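Local coordinates for protein glycerol trinitrate reductase (Agrobacterium tumefaciens, PDB 5EPD) that probably binds FMN and acts as an NAD(P)H-dependent flavin oxidoreductase of the Old Yellow Enzyme family, named for reduction of glycerol trinitrate, at residues A138-S143 with E162-E167; S143-E148 with A211-D216. One frame throughout, in Å; residues are numbered along the deposited sequence.

Interaction 1. Residues A138-S143 with E162-E167; sequences APVAPS and EPRALE
Val-140 and Arg-164 lie side by side on one face of a two-stranded parallel sheet, pointing the same way. The isopropyl group turns CG1 toward the arginine head, 3.5 Å from NH2, and meets the guanidinium obliquely. The arginine chain leaves with CG anti to the backbone N (chi1 167°), runs extended through chi2 and then bends at chi3, which brings its head back alongside the valine. In the plane of the guanidinium a water accepts from NE and donates to the carbonyl of Ala-138, which ties the residue leading into strand 140-141 to the arginine through solvent as well. Leu-166 packs against the valine next to the arginine head: its CD2 lies 3.6 Å from Val-140 CB, the two side chains oblique to each other. On the opposite face Ala-141 CB rests against the ring of Pro-163, 3.7 Å from its CB, while the methyl of Ala-165 lies against Pro-142 O and Ser-143 CA.

Parallel pairing supplies the frame. Arg-164 N donates to Pro-139 O at 2.8 Å, and Leu-166 N to Ala-141 O at 2.8 Å, both acceptors being met nearly head-on. The return bond, Ala-141 N to Arg-164 O, is weak, its angle at the hydrogen only 131°. A CA-H...O contact from Ala-165 CA to Ala-141 O, 3.2 Å long, adds to the load on that carbonyl.

Glu-170 forms a salt bridge with Arg-164 NH2, which helps hold the head beside Val-140. The small sheet stands apart from the eight-stranded barrel, after barrel strand 117-122, with Leu-166 leaning on Leu-171 and Ile-174 of helix 171-187 and the Ala-141 and Pro-142 side chains touching helix 202-207.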
loop_
_atom_site.group_PDB
_atom_site.type_symbol
_atom_site.label_atom_id
_atom_site.label_comp_id
_atom_site.label_asym_id
_atom_site.label_seq_id
_atom_site.Cartn_x
_atom_site.Cartn_y
_atom_site.Cartn_z
ATOM N N ALA A 138 -4.055 2.345 23.765
ATOM C CA ALA A 138 -4.722 1.336 22.969
ATOM C C ALA A 138 -4.805 1.752 21.475
ATOM O O ALA A 138 -5.072 2.911 21.167
ATOM C CB ALA A 138 -6.097 1.054 23.533
ATOM N N PRO A 139 -4.591 0.801 20.546
ATOM C CA PRO A 139 -4.770 1.160 19.141
ATOM C C PRO A 139 -6.171 1.715 18.899
ATOM O O PRO A 139 -7.085 1.509 19.730
ATOM C CB PRO A 139 -4.620 -0.176 18.400
ATOM C CG PRO A 139 -4.093 -1.162 19.381
ATOM C CD PRO A 139 -4.475 -0.657 20.734
ATOM N N VAL A 140 -6.359 2.398 17.781
ATOM C CA VAL A 140 -7.662 3.009 17.505
ATOM C C VAL A 140 -8.384 2.330 16.339
ATOM O O VAL A 140 -7.759 1.705 15.479
ATOM C CB VAL A 140 -7.558 4.531 17.282
ATOM C CG1 VAL A 140 -7.001 5.190 18.538
ATOM C CG2 VAL A 140 -6.720 4.848 16.041
ATOM N N ALA A 141 -9.709 2.443 16.338
ATOM C CA ALA A 141 -10.554 1.672 15.440
ATOM C C ALA A 141 -11.948 2.310 15.423
ATOM O O ALA A 141 -12.280 3.089 16.329
ATOM C CB ALA A 141 -10.635 0.245 15.950
ATOM N N PRO A 142 -12.778 1.974 14.415
ATOM C CA PRO A 142 -14.155 2.500 14.412
ATOM C C PRO A 142 -15.011 1.980 15.598
ATOM O O PRO A 142 -15.794 2.733 16.166
ATOM C CB PRO A 142 -14.718 1.997 13.066
ATOM C CG PRO A 142 -13.915 0.773 12.741
ATOM C CD PRO A 142 -12.530 1.068 13.279
ATOM N N SER A 143 -14.845 0.702 15.952
ATOM C CA SER A 143 -15.544 0.077 17.062
ATOM C C SER A 143 -14.519 -0.718 17.848
ATOM O O SER A 143 -13.499 -1.145 17.296
ATOM C CB SER A 143 -16.633 -0.848 16.532
ATOM O OG SER A 143 -17.485 -0.148 15.639
ATOM N N GLU A 162 -6.445 -5.042 22.121
ATOM C CA GLU A 162 -7.806 -4.494 22.151
ATOM C C GLU A 162 -7.769 -3.012 21.754
ATOM O O GLU A 162 -6.999 -2.244 22.317
ATOM C CB GLU A 162 -8.375 -4.604 23.572
ATOM C CG GLU A 162 -8.526 -6.036 24.086
ATOM C CD GLU A 162 -9.711 -6.766 23.478
ATOM O OE1 GLU A 162 -10.573 -6.078 22.868
ATOM O OE2 GLU A 162 -9.769 -8.022 23.619
ATOM N N PRO A 163 -8.579 -2.609 20.763
ATOM C CA PRO A 163 -8.557 -1.211 20.379
ATOM C C PRO A 163 -9.630 -0.383 21.078
ATOM O O PRO A 163 -10.596 -0.934 21.578
ATOM C CB PRO A 163 -8.882 -1.280 18.888
ATOM C CG PRO A 163 -9.809 -2.456 18.763
ATOM C CD PRO A 163 -9.335 -3.442 19.797
ATOM N N ARG A 164 -9.467 0.932 21.028
ATOM C CA ARG A 164 -10.431 1.925 21.508
ATOM C C ARG A 164 -11.219 2.493 20.321
ATOM O O ARG A 164 -10.623 2.872 19.294
ATOM C CB ARG A 164 -9.630 3.034 22.217
ATOM C CG ARG A 164 -10.335 4.345 22.560
ATOM C CD ARG A 164 -9.368 5.331 23.239
ATOM N NE ARG A 164 -8.565 6.093 22.278
ATOM C CZ ARG A 164 -9.037 7.070 21.487
ATOM N NH1 ARG A 164 -10.323 7.439 21.498
ATOM N NH2 ARG A 164 -8.226 7.677 20.652
ATOM N N ALA A 165 -12.545 2.548 20.433
ATOM C CA ALA A 165 -13.372 3.106 19.356
ATOM C C ALA A 165 -13.186 4.624 19.280
ATOM O O ALA A 165 -13.292 5.304 20.297
ATOM C CB ALA A 165 -14.834 2.756 19.576
ATOM N N LEU A 166 -12.889 5.159 18.094
ATOM C CA LEU A 166 -12.601 6.596 17.945
ATOM C C LEU A 166 -13.794 7.490 18.204
ATOM O O LEU A 166 -14.892 7.225 17.729
ATOM C CB LEU A 166 -12.105 6.911 16.552
ATOM C CG LEU A 166 -10.663 6.478 16.332
ATOM C CD1 LEU A 166 -10.431 6.263 14.832
ATOM C CD2 LEU A 166 -9.676 7.482 16.945
ATOM N N GLU A 167 -13.560 8.568 18.947
ATOM C CA GLU A 167 -14.566 9.611 19.123
ATOM C C GLU A 167 -14.770 10.265 17.756
ATOM O O GLU A 167 -13.789 10.551 17.037
ATOM C CB GLU A 167 -14.119 10.667 20.158
ATOM C CG GLU A 167 -13.781 10.153 21.554
ATOM C CD GLU A 167 -14.919 9.360 22.178
ATOM O OE1 GLU A 167 -16.099 9.600 21.846
ATOM O OE2 GLU A 167 -14.644 8.478 23.012
HETATM O O HOH W 1 -6.294 4.803 22.871
#

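Interaction 2. Residues S143-E148 with A211-D216; sequences SAIRAE and ANMRTD
Ser-143 places its hydroxyl against an Asx turn built on Asn-212, in the loop that follows helix 202-207. Met-213 N, within the turn, donates to Ser-143 OG at 2.7 Å and 147°. With chi1 at -54° the hydroxyl lies anti to the serine carbonyl carbon, which directs it into the turn. Asn-212 OD1 takes the next amide, Arg-214 N, at 2.9 Å and nearly in line with its C=O, so successive backbone N-H groups are claimed by two different side chains. The side-chain nitrogen of Asn-212, ND2, is itself held by the carbonyls of Tyr-218 and Phe-206, which fixes the orientation of the turn-forming group.

Beside this polar point a water donates both its hydrogens, one to Ser-143 O (2.8 Å) and the other to Ala-211 O (2.9 Å), joining two carbonyls that could not pair directly. The apolar part of the contact comes from Ile-145, whose CD1 approaches Met-213 SD to 3.5 Å. These two side chains cross at about a right angle, with the methionine chain bent at chi2.

Further along, Arg-214 grips Asp-216 side-on with NE and NH2, one nitrogen to each carboxylate oxygen. NH2 meets the syn lone pair of OD2 at 2.7 Å, though OD2 is tilted from the guanidinium plane, and the NE bond to OD1 is longer, at 3.1 Å. The remaining nitrogen, NH1, donates to the carbonyls of Pro-142 and Leu-166.

Polar groups therefore do most of the joining here: a serine hydroxyl and a water satisfy backbone groups of a loop without regular structure, while the carboxylate of Asp-216 restricts rotation of the guanidinium and probably balances its positive charge.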
loop_
_atom_site.group_PDB
_atom_site.type_symbol
_atom_site.label_atom_id
_atom_site.label_comp_id
_atom_site.label_asym_id
_atom_site.label_seq_id
_atom_site.Cartn_x
_atom_site.Cartn_y
_atom_site.Cartn_z
ATOM N N SER A 143 -14.845 0.702 15.952
ATOM C CA SER A 143 -15.544 0.077 17.062
ATOM C C SER A 143 -14.519 -0.718 17.848
ATOM O O SER A 143 -13.499 -1.145 17.296
ATOM C CB SER A 143 -16.633 -0.848 16.532
ATOM O OG SER A 143 -17.485 -0.148 15.639
ATOM N N ALA A 144 -14.775 -0.892 19.144
ATOM C CA ALA A 144 -13.879 -1.638 20.044
ATOM C C ALA A 144 -14.067 -3.155 19.860
ATOM O O ALA A 144 -14.702 -3.818 20.674
ATOM C CB ALA A 144 -14.131 -1.223 21.497
ATOM N N ILE A 145 -13.553 -3.682 18.748
ATOM C CA ILE A 145 -13.585 -5.117 18.456
ATOM C C ILE A 145 -12.161 -5.463 18.035
ATOM O O ILE A 145 -11.663 -4.935 17.040
ATOM C CB ILE A 145 -14.537 -5.479 17.291
ATOM C CG1 ILE A 145 -15.921 -4.841 17.463
ATOM C CG2 ILE A 145 -14.655 -6.994 17.156
ATOM C CD1 ILE A 145 -16.716 -4.701 16.172
ATOM N N ARG A 146 -11.502 -6.321 18.808
ATOM C CA ARG A 146 -10.153 -6.776 18.504
ATOM C C ARG A 146 -10.148 -7.546 17.188
ATOM O O ARG A 146 -11.112 -8.247 16.859
ATOM C CB ARG A 146 -9.655 -7.707 19.604
ATOM C CG ARG A 146 -8.144 -7.748 19.709
ATOM C CD ARG A 146 -7.691 -8.615 20.870
ATOM N NE ARG A 146 -7.324 -9.964 20.442
ATOM C CZ ARG A 146 -8.080 -11.055 20.544
ATOM N NH1 ARG A 146 -9.303 -11.006 21.062
ATOM N NH2 ARG A 146 -7.594 -12.217 20.102
ATOM N N ALA A 147 -9.064 -7.412 16.433
ATOM C CA ALA A 147 -8.833 -8.284 15.301
ATOM C C ALA A 147 -8.209 -9.602 15.808
ATOM O O ALA A 147 -7.461 -9.610 16.783
ATOM C CB ALA A 147 -7.929 -7.611 14.290
ATOM N N GLU A 148 -8.564 -10.701 15.143
ATOM C CA GLU A 148 -7.997 -12.032 15.373
ATOM C C GLU A 148 -6.721 -12.271 14.514
ATOM O O GLU A 148 -6.657 -13.240 13.744
ATOM C CB GLU A 148 -9.059 -13.092 15.011
ATOM C CG GLU A 148 -10.323 -12.999 15.824
ATOM C CD GLU A 148 -10.012 -13.110 17.292
ATOM O OE1 GLU A 148 -9.625 -14.221 17.725
ATOM O OE2 GLU A 148 -10.109 -12.085 18.001
ATOM N N ALA A 211 -16.308 -5.084 11.114
ATOM C CA ALA A 211 -15.562 -4.321 12.095
ATOM C C ALA A 211 -16.141 -2.960 12.420
ATOM O O ALA A 211 -15.697 -2.342 13.396
ATOM C CB ALA A 211 -14.124 -4.150 11.622
ATOM N N ASN A 212 -17.071 -2.448 11.614
ATOM C CA ASN A 212 -17.670 -1.151 11.923
ATOM C C ASN A 212 -19.075 -1.329 12.481
ATOM O O ASN A 212 -20.036 -1.534 11.725
ATOM C CB ASN A 212 -17.683 -0.228 10.703
ATOM C CG ASN A 212 -18.161 1.181 11.039
ATOM O OD1 ASN A 212 -18.847 1.419 12.046
ATOM N ND2 ASN A 212 -17.806 2.124 10.190
ATOM N N MET A 213 -19.180 -1.254 13.805
ATOM C CA MET A 213 -20.474 -1.342 14.484
ATOM C C MET A 213 -21.022 0.042 14.916
ATOM O O MET A 213 -22.023 0.115 15.606
ATOM C CB MET A 213 -20.400 -2.337 15.674
ATOM C CG MET A 213 -21.080 -3.700 15.434
ATOM S SD MET A 213 -19.994 -5.133 15.140
ATOM C CE MET A 213 -21.094 -6.279 14.288
ATOM N N ARG A 214 -20.410 1.133 14.463
ATOM C CA ARG A 214 -20.868 2.473 14.816
ATOM C C ARG A 214 -22.306 2.789 14.348
ATOM O O ARG A 214 -22.813 2.246 13.349
ATOM C CB ARG A 214 -19.954 3.523 14.201
ATOM C CG ARG A 214 -18.480 3.434 14.570
ATOM C CD ARG A 214 -17.681 4.394 13.701
ATOM N NE ARG A 214 -17.748 5.757 14.232
ATOM C CZ ARG A 214 -17.002 6.215 15.239
ATOM N NH1 ARG A 214 -16.101 5.432 15.822
ATOM N NH2 ARG A 214 -17.133 7.471 15.648
ATOM N N THR A 215 -22.937 3.713 15.065
ATOM C CA THR A 215 -24.306 4.171 14.763
ATOM C C THR A 215 -24.376 5.664 14.456
ATOM O O THR A 215 -25.475 6.205 14.293
ATOM C CB THR A 215 -25.212 3.951 15.978
ATOM O OG1 THR A 215 -24.704 4.731 17.077
ATOM C CG2 THR A 215 -25.252 2.455 16.355
ATOM N N ASP A 216 -23.213 6.324 14.428
ATOM C CA ASP A 216 -23.108 7.742 14.072
ATOM C C ASP A 216 -22.931 7.825 12.562
ATOM O O ASP A 216 -23.211 6.843 11.875
ATOM C CB ASP A 216 -21.978 8.419 14.852
ATOM C CG ASP A 216 -20.568 7.938 14.448
ATOM O OD1 ASP A 216 -20.364 7.288 13.394
ATOM O OD2 ASP A 216 -19.640 8.248 15.217
HETATM O O HOH W 2 -13.075 -1.923 14.660
#

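In the fold
Following the chain, barrel strand 117-122 leads into 138-143, which continues through the shared Ser-143 into 143-148. After strands 150-153 and 156-159 the chain returns as 162-167, and interaction 1 closes this excursion just ahead of helix 171-187. Barrel strand 193-196 and helix 202-207 then precede 211-216, where interaction 2 closes a longer loop back onto 143-148. The two loops cross, since their segments alternate, and the centres of the two contacts are about 8 Å apart. Arg-214 of interaction 2 bridges the two contacts, since it reaches both segments of interaction 1. Together they join the excursions after the third and fourth strands of the barrel.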